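Local atomic coordinates of putative peptidyl-arginine deiminase (Chlorobium tepidum, PDB entry 1XKN), a protein that probably hydrolyses the guanidinium group of agmatine or of arginine in proteins, releasing ammonia. Residues M8-L20 against S285-L297. Numbering follows the deposited sequence.
Sequences MPPEWAPHASTWL and SYANFYIANTVVL
A chi1 of -166° and an extended chain carry the E11 carboxylate across I291 to the backbone N of that residue; the Y290 ring, at chi1 176°, meets T18 from the opposite direction. E11 OE2 accepts from I291 N at 3.0 Å, using its anti lone pair in a nearly straight bond. The carboxylate is gripped further by R223, through a salt bridge to OE2, and by H338 at OE1. Y290 OH donates to T18 OG1, 2.7 Å away and near the ring plane, while E51 holds the same threonine oxygen. In the alpha-beta propeller (pentein) fold expected of this putative deiminase's family, the contact ties two sheets: bulged strand 15-21 and its preceding loop meet edge strand 290-291 and the turn after it. There the amide of N293 acts like a backbone partner for H15, OD1 accepting from H15 N at 2.8 Å in the carbonyl plane and ND2 donating to H15 O at 3.0 Å. A water lies 2.8 Å from both N293 OD1 and A13 O, over one face of the H15 imidazole, whose NE2 donates to E11 O at 2.7 Å. Buried I291 O sits at that ring's edge, 2.9 Å from H15 CE1. I291 CG2 packs 4.0 Å from W12 CB.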
HETATM    1  N   MSE A   8       5.310  -2.265  13.759  1.00  5.02           N
HETATM    2  CA  MSE A   8       4.506  -1.808  12.640  1.00  4.83           C
HETATM    3  C   MSE A   8       3.242  -2.652  12.611  1.00  4.86           C
HETATM    4  O   MSE A   8       3.292  -3.851  12.329  1.00  5.31           O
HETATM    5  CB  MSE A   8       5.245  -1.966  11.312  1.00  6.20           C
HETATM    6  CG  MSE A   8       4.491  -1.319  10.157  1.00  7.82           C
HETATM    7 SE   MSE A   8       5.304  -1.607   8.434  1.00 12.04          SE
HETATM    8  CE  MSE A   8       3.746  -1.550   7.299  1.00 10.01           C
ATOM      9  N   PRO A   9       2.092  -2.042  12.923  1.00  4.56           N
ATOM     10  CA  PRO A   9       0.833  -2.788  12.917  1.00  4.27           C
ATOM     11  C   PRO A   9       0.518  -3.326  11.530  1.00  4.08           C
ATOM     12  O   PRO A   9       0.902  -2.729  10.520  1.00  4.14           O
ATOM     13  CB  PRO A   9      -0.191  -1.741  13.349  1.00  3.55           C
ATOM     14  CG  PRO A   9       0.608  -0.830  14.226  1.00  4.32           C
ATOM     15  CD  PRO A   9       1.897  -0.682  13.454  1.00  4.98           C
ATOM     16  N   PRO A  10      -0.175  -4.471  11.459  1.00  4.72           N
ATOM     17  CA  PRO A  10      -0.520  -5.028  10.152  1.00  4.02           C
ATOM     18  C   PRO A  10      -1.635  -4.160   9.572  1.00  4.29           C
ATOM     19  O   PRO A  10      -2.291  -3.414  10.301  1.00  4.50           O
ATOM     20  CB  PRO A  10      -0.981  -6.444  10.489  1.00  5.18           C
ATOM     21  CG  PRO A  10      -1.615  -6.266  11.831  1.00  5.38           C
ATOM     22  CD  PRO A  10      -0.656  -5.338  12.548  1.00  4.16           C
ATOM     23  N   GLU A  11      -1.851  -4.253   8.266  1.00  3.54           N
ATOM     24  CA  GLU A  11      -2.859  -3.437   7.616  1.00  3.58           C
ATOM     25  C   GLU A  11      -4.281  -3.695   8.107  1.00  4.57           C
ATOM     26  O   GLU A  11      -5.141  -2.822   8.003  1.00  5.01           O
ATOM     27  CB  GLU A  11      -2.780  -3.639   6.105  1.00  4.61           C
ATOM     28  CG  GLU A  11      -3.541  -2.618   5.296  1.00  4.79           C
ATOM     29  CD  GLU A  11      -3.149  -2.658   3.837  1.00  5.99           C
ATOM     30  OE1 GLU A  11      -1.967  -2.389   3.545  1.00  5.88           O
ATOM     31  OE2 GLU A  11      -4.016  -2.964   2.992  1.00  4.82           O
ATOM     32  N   TRP A  12      -4.533  -4.886   8.642  1.00  4.29           N
ATOM     33  CA  TRP A  12      -5.867  -5.216   9.128  1.00  4.00           C
ATOM     34  C   TRP A  12      -6.118  -4.771  10.571  1.00  3.35           C
ATOM     35  O   TRP A  12      -7.218  -4.955  11.089  1.00  4.30           O
ATOM     36  CB  TRP A  12      -6.133  -6.720   8.997  1.00  4.69           C
ATOM     37  CG  TRP A  12      -5.190  -7.576   9.779  1.00  5.15           C
ATOM     38  CD1 TRP A  12      -5.221  -7.820  11.122  1.00  5.35           C
ATOM     39  CD2 TRP A  12      -4.055  -8.276   9.268  1.00  4.84           C
ATOM     40  NE1 TRP A  12      -4.172  -8.634  11.480  1.00  6.61           N
ATOM     41  CE2 TRP A  12      -3.441  -8.930  10.360  1.00  5.26           C
ATOM     42  CE3 TRP A  12      -3.493  -8.418   7.989  1.00  5.21           C
ATOM     43  CZ2 TRP A  12      -2.294  -9.711  10.213  1.00  4.07           C
ATOM     44  CZ3 TRP A  12      -2.351  -9.196   7.847  1.00  3.93           C
ATOM     45  CH2 TRP A  12      -1.767  -9.832   8.953  1.00  5.54           C
ATOM     46  N   ALA A  13      -5.111  -4.192  11.219  1.00  4.44           N
ATOM     47  CA  ALA A  13      -5.283  -3.709  12.585  1.00  4.54           C
ATOM     48  C   ALA A  13      -6.182  -2.478  12.510  1.00  5.31           C
ATOM     49  O   ALA A  13      -6.276  -1.839  11.468  1.00  5.64           O
ATOM     50  CB  ALA A  13      -3.929  -3.343  13.195  1.00  4.93           C
ATOM     51  N   PRO A  14      -6.859  -2.127  13.617  1.00  5.15           N
ATOM     52  CA  PRO A  14      -7.749  -0.957  13.634  1.00  4.95           C
ATOM     53  C   PRO A  14      -7.080   0.328  13.147  1.00  4.27           C
ATOM     54  O   PRO A  14      -5.950   0.630  13.532  1.00  4.95           O
ATOM     55  CB  PRO A  14      -8.167  -0.868  15.101  1.00  5.10           C
ATOM     56  CG  PRO A  14      -8.189  -2.305  15.520  1.00  4.61           C
ATOM     57  CD  PRO A  14      -6.906  -2.835  14.910  1.00  5.36           C
ATOM     58  N   HIS A  15      -7.782   1.082  12.305  1.00  4.62           N
ATOM     59  CA  HIS A  15      -7.253   2.334  11.769  1.00  3.66           C
ATOM     60  C   HIS A  15      -7.882   3.569  12.384  1.00  5.06           C
ATOM     61  O   HIS A  15      -9.071   3.583  12.715  1.00  6.20           O
ATOM     62  CB  HIS A  15      -7.511   2.449  10.268  1.00  2.85           C
ATOM     63  CG  HIS A  15      -6.879   1.379   9.445  1.00  4.86           C
ATOM     64  ND1 HIS A  15      -7.227   1.168   8.129  1.00  5.80           N
ATOM     65  CD2 HIS A  15      -5.926   0.464   9.738  1.00  4.53           C
ATOM     66  CE1 HIS A  15      -6.516   0.165   7.646  1.00  3.69           C
ATOM     67  NE2 HIS A  15      -5.718  -0.279   8.600  1.00  5.67           N
ATOM     68  N   ALA A  16      -7.076   4.614  12.506  1.00  4.90           N
ATOM     69  CA  ALA A  16      -7.556   5.891  12.999  1.00  4.50           C
ATOM     70  C   ALA A  16      -8.060   6.595  11.742  1.00  3.42           C
ATOM     71  O   ALA A  16      -9.029   7.354  11.783  1.00  5.23           O
ATOM     72  CB  ALA A  16      -6.411   6.685  13.629  1.00  5.36           C
ATOM     73  N   SER A  17      -7.389   6.329  10.623  1.00  3.68           N
ATOM     74  CA  SER A  17      -7.752   6.928   9.338  1.00  2.88           C
ATOM     75  C   SER A  17      -7.007   6.251   8.196  1.00  3.46           C
ATOM     76  O   SER A  17      -6.225   5.323   8.405  1.00  2.72           O
ATOM     77  CB  SER A  17      -7.357   8.406   9.316  1.00  2.64           C
ATOM     78  OG  SER A  17      -5.958   8.542   9.071  1.00  4.84           O
ATOM     79  N   THR A  18      -7.274   6.729   6.985  1.00  2.95           N
ATOM     80  CA  THR A  18      -6.583   6.271   5.787  1.00  2.34           C
ATOM     81  C   THR A  18      -6.148   7.554   5.097  1.00  3.14           C
ATOM     82  O   THR A  18      -6.915   8.518   5.026  1.00  3.98           O
ATOM     83  CB  THR A  18      -7.488   5.497   4.809  1.00  1.47           C
ATOM     84  OG1 THR A  18      -7.889   4.253   5.397  1.00  4.47           O
ATOM     85  CG2 THR A  18      -6.728   5.208   3.508  1.00  3.80           C
ATOM     86  N   TRP A  19      -4.914   7.567   4.612  1.00  2.03           N
ATOM     87  CA  TRP A  19      -4.381   8.730   3.918  1.00  3.13           C
ATOM     88  C   TRP A  19      -4.365   8.557   2.409  1.00  3.23           C
ATOM     89  O   TRP A  19      -4.164   7.455   1.897  1.00  4.05           O
ATOM     90  CB  TRP A  19      -2.960   9.035   4.386  1.00  2.29           C
ATOM     91  CG  TRP A  19      -2.919   9.707   5.712  1.00  2.74           C
ATOM     92  CD1 TRP A  19      -3.049   9.118   6.933  1.00  5.07           C
ATOM     93  CD2 TRP A  19      -2.809  11.115   5.950  1.00  4.14           C
ATOM     94  NE1 TRP A  19      -3.032  10.075   7.923  1.00  5.94           N
ATOM     95  CE2 TRP A  19      -2.886  11.309   7.345  1.00  4.32           C
ATOM     96  CE3 TRP A  19      -2.661  12.233   5.118  1.00  4.42           C
ATOM     97  CZ2 TRP A  19      -2.816  12.575   7.931  1.00  4.05           C
ATOM     98  CZ3 TRP A  19      -2.591  13.496   5.701  1.00  5.04           C
ATOM     99  CH2 TRP A  19      -2.671  13.653   7.096  1.00  4.38           C
ATOM    100  N   LEU A  20      -4.569   9.670   1.713  1.00  4.58           N
ATOM    101  CA  LEU A  20      -4.570   9.721   0.259  1.00  4.69           C
ATOM    102  C   LEU A  20      -3.884  11.008  -0.173  1.00  6.63           C
ATOM    103  O   LEU A  20      -3.863  11.988   0.574  1.00  8.24           O
ATOM    104  CB  LEU A  20      -6.001   9.752  -0.283  1.00  6.00           C
ATOM    105  CG  LEU A  20      -6.961   8.613   0.051  1.00  7.23           C
ATOM    106  CD1 LEU A  20      -8.344   8.956  -0.488  1.00  8.37           C
ATOM    107  CD2 LEU A  20      -6.451   7.318  -0.557  1.00  7.18           C
ATOM    108  N   SER A 285      -3.498  -5.972 -10.941  1.00  3.73           N
ATOM    109  CA  SER A 285      -3.447  -7.077  -9.994  1.00  3.37           C
ATOM    110  C   SER A 285      -4.417  -6.919  -8.832  1.00  4.85           C
ATOM    111  O   SER A 285      -4.510  -5.852  -8.228  1.00  5.06           O
ATOM    112  CB  SER A 285      -2.034  -7.234  -9.437  1.00  5.19           C
ATOM    113  OG  SER A 285      -2.007  -8.251  -8.451  1.00  5.51           O
ATOM    114  N   TYR A 286      -5.136  -7.991  -8.523  1.00  3.59           N
ATOM    115  CA  TYR A 286      -6.085  -7.966  -7.421  1.00  3.90           C
ATOM    116  C   TYR A 286      -5.377  -7.933  -6.075  1.00  2.78           C
ATOM    117  O   TYR A 286      -5.999  -7.644  -5.057  1.00  3.98           O
ATOM    118  CB  TYR A 286      -7.007  -9.185  -7.477  1.00  3.83           C
ATOM    119  CG  TYR A 286      -7.817  -9.282  -8.748  1.00  3.43           C
ATOM    120  CD1 TYR A 286      -8.686  -8.258  -9.125  1.00  3.13           C
ATOM    121  CD2 TYR A 286      -7.710 -10.394  -9.577  1.00  3.90           C
ATOM    122  CE1 TYR A 286      -9.431  -8.340 -10.303  1.00  5.48           C
ATOM    123  CE2 TYR A 286      -8.448 -10.491 -10.753  1.00  3.47           C
ATOM    124  CZ  TYR A 286      -9.304  -9.463 -11.111  1.00  4.54           C
ATOM    125  OH  TYR A 286     -10.026  -9.562 -12.275  1.00  4.46           O
ATOM    126  N   ALA A 287      -4.082  -8.235  -6.059  1.00  2.61           N
ATOM    127  CA  ALA A 287      -3.336  -8.215  -4.806  1.00  1.60           C
ATOM    128  C   ALA A 287      -3.154  -6.781  -4.320  1.00  2.47           C
ATOM    129  O   ALA A 287      -2.805  -6.552  -3.162  1.00  1.83           O
ATOM    130  CB  ALA A 287      -1.973  -8.876  -4.985  1.00  2.64           C
ATOM    131  N   ASN A 288      -3.383  -5.816  -5.206  1.00  1.86           N
ATOM    132  CA  ASN A 288      -3.225  -4.417  -4.840  1.00  2.60           C
ATOM    133  C   ASN A 288      -4.506  -3.871  -4.205  1.00  3.05           C
ATOM    134  O   ASN A 288      -4.981  -2.791  -4.554  1.00  3.14           O
ATOM    135  CB  ASN A 288      -2.837  -3.592  -6.078  1.00  3.83           C
ATOM    136  CG  ASN A 288      -1.987  -2.378  -5.727  1.00  4.45           C
ATOM    137  OD1 ASN A 288      -0.850  -2.510  -5.261  1.00  6.72           O
ATOM    138  ND2 ASN A 288      -2.536  -1.193  -5.940  1.00  1.86           N
ATOM    139  N   PHE A 289      -5.048  -4.636  -3.263  1.00  3.01           N
ATOM    140  CA  PHE A 289      -6.260  -4.263  -2.540  1.00  2.31           C
ATOM    141  C   PHE A 289      -5.865  -3.536  -1.258  1.00  2.57           C
ATOM    142  O   PHE A 289      -4.703  -3.560  -0.851  1.00  1.71           O
ATOM    143  CB  PHE A 289      -7.083  -5.515  -2.191  1.00  3.62           C
ATOM    144  CG  PHE A 289      -6.365  -6.501  -1.293  1.00  3.37           C
ATOM    145  CD1 PHE A 289      -6.307  -6.302   0.086  1.00  4.05           C
ATOM    146  CD2 PHE A 289      -5.743  -7.624  -1.830  1.00  4.21           C
ATOM    147  CE1 PHE A 289      -5.640  -7.209   0.913  1.00  3.88           C
ATOM    148  CE2 PHE A 289      -5.073  -8.537  -1.015  1.00  4.53           C
ATOM    149  CZ  PHE A 289      -5.019  -8.330   0.362  1.00  3.72           C
ATOM    150  N   TYR A 290      -6.830  -2.876  -0.625  1.00  2.52           N
ATOM    151  CA  TYR A 290      -6.558  -2.170   0.619  1.00  2.65           C
ATOM    152  C   TYR A 290      -7.529  -2.626   1.697  1.00  4.25           C
ATOM    153  O   TYR A 290      -8.740  -2.695   1.464  1.00  5.50           O
ATOM    154  CB  TYR A 290      -6.691  -0.655   0.423  1.00  2.57           C
ATOM    155  CG  TYR A 290      -6.517   0.130   1.707  1.00  4.70           C
ATOM    156  CD1 TYR A 290      -5.305   0.110   2.403  1.00  4.50           C
ATOM    157  CD2 TYR A 290      -7.560   0.893   2.228  1.00  4.20           C
ATOM    158  CE1 TYR A 290      -5.137   0.833   3.584  1.00  3.83           C
ATOM    159  CE2 TYR A 290      -7.403   1.622   3.413  1.00  4.13           C
ATOM    160  CZ  TYR A 290      -6.193   1.587   4.080  1.00  3.96           C
ATOM    161  OH  TYR A 290      -6.040   2.309   5.241  1.00  2.80           O
ATOM    162  N   ILE A 291      -6.998  -2.943   2.875  1.00  3.49           N
ATOM    163  CA  ILE A 291      -7.832  -3.376   3.990  1.00  3.06           C
ATOM    164  C   ILE A 291      -8.170  -2.156   4.846  1.00  4.03           C
ATOM    165  O   ILE A 291      -7.271  -1.497   5.363  1.00  4.82           O
ATOM    166  CB  ILE A 291      -7.095  -4.394   4.895  1.00  2.87           C
ATOM    167  CG1 ILE A 291      -6.600  -5.584   4.070  1.00  3.98           C
ATOM    168  CG2 ILE A 291      -8.036  -4.874   6.000  1.00  4.19           C
ATOM    169  CD1 ILE A 291      -5.517  -6.395   4.779  1.00  4.33           C
ATOM    170  N   ALA A 292      -9.458  -1.844   4.970  1.00  4.06           N
ATOM    171  CA  ALA A 292      -9.914  -0.725   5.795  1.00  4.85           C
ATOM    172  C   ALA A 292     -10.619  -1.327   7.009  1.00  4.64           C
ATOM    173  O   ALA A 292     -10.718  -2.547   7.116  1.00  5.13           O
ATOM    174  CB  ALA A 292     -10.871   0.162   5.004  1.00  4.66           C
ATOM    175  N   ASN A 293     -11.121  -0.492   7.915  1.00  5.04           N
ATOM    176  CA  ASN A 293     -11.785  -1.013   9.106  1.00  3.11           C
ATOM    177  C   ASN A 293     -13.021  -1.865   8.836  1.00  3.71           C
ATOM    178  O   ASN A 293     -13.144  -2.968   9.365  1.00  5.96           O
ATOM    179  CB  ASN A 293     -12.162   0.131  10.058  1.00  3.44           C
ATOM    180  CG  ASN A 293     -10.959   0.749  10.742  1.00  4.18           C
ATOM    181  OD1 ASN A 293      -9.835   0.254  10.628  1.00  4.65           O
ATOM    182  ND2 ASN A 293     -11.191   1.835  11.472  1.00  4.77           N
ATOM    183  N   THR A 294     -13.933  -1.368   8.008  1.00  3.12           N
ATOM    184  CA  THR A 294     -15.164  -2.107   7.732  1.00  4.14           C
ATOM    185  C   THR A 294     -15.277  -2.665   6.321  1.00  4.53           C
ATOM    186  O   THR A 294     -16.231  -3.380   6.007  1.00  4.33           O
ATOM    187  CB  THR A 294     -16.399  -1.226   7.963  1.00  4.60           C
ATOM    188  OG1 THR A 294     -16.433  -0.191   6.974  1.00  6.88           O
ATOM    189  CG2 THR A 294     -16.348  -0.598   9.336  1.00  6.80           C
ATOM    190  N   VAL A 295     -14.314  -2.337   5.470  1.00  5.84           N
ATOM    191  CA  VAL A 295     -14.362  -2.805   4.095  1.00  5.76           C
ATOM    192  C   VAL A 295     -12.985  -3.101   3.538  1.00  5.65           C
ATOM    193  O   VAL A 295     -11.971  -2.635   4.054  1.00  6.01           O
ATOM    194  CB  VAL A 295     -15.024  -1.752   3.166  1.00  5.11           C
ATOM    195  CG1 VAL A 295     -16.465  -1.508   3.586  1.00  9.77           C
ATOM    196  CG2 VAL A 295     -14.236  -0.444   3.213  1.00  6.32           C
ATOM    197  N   VAL A 296     -12.965  -3.908   2.485  1.00  4.08           N
ATOM    198  CA  VAL A 296     -11.736  -4.232   1.789  1.00  3.89           C
ATOM    199  C   VAL A 296     -12.033  -3.760   0.376  1.00  3.05           C
ATOM    200  O   VAL A 296     -13.034  -4.161  -0.221  1.00  3.59           O
ATOM    201  CB  VAL A 296     -11.441  -5.743   1.801  1.00  3.06           C
ATOM    202  CG1 VAL A 296     -10.155  -6.027   1.024  1.00  4.01           C
ATOM    203  CG2 VAL A 296     -11.292  -6.223   3.243  1.00  3.72           C
ATOM    204  N   LEU A 297     -11.181  -2.883  -0.138  1.00  3.05           N
ATOM    205  CA  LEU A 297     -11.370  -2.325  -1.467  1.00  2.95           C
ATOM    206  C   LEU A 297     -10.445  -3.016  -2.453  1.00  2.92           C
ATOM    207  O   LEU A 297      -9.225  -2.953  -2.331  1.00  3.23           O
ATOM    208  CB  LEU A 297     -11.109  -0.817  -1.431  1.00  3.81           C
ATOM    209  CG  LEU A 297     -11.937  -0.082  -0.363  1.00  4.12           C
ATOM    210  CD1 LEU A 297     -11.565   1.391  -0.349  1.00  6.77           C
ATOM    211  CD2 LEU A 297     -13.421  -0.260  -0.641  1.00  6.11           C
TER
HETATM  212  O   HOH W   1      -8.618  -2.168   9.883  1.00  5.00           O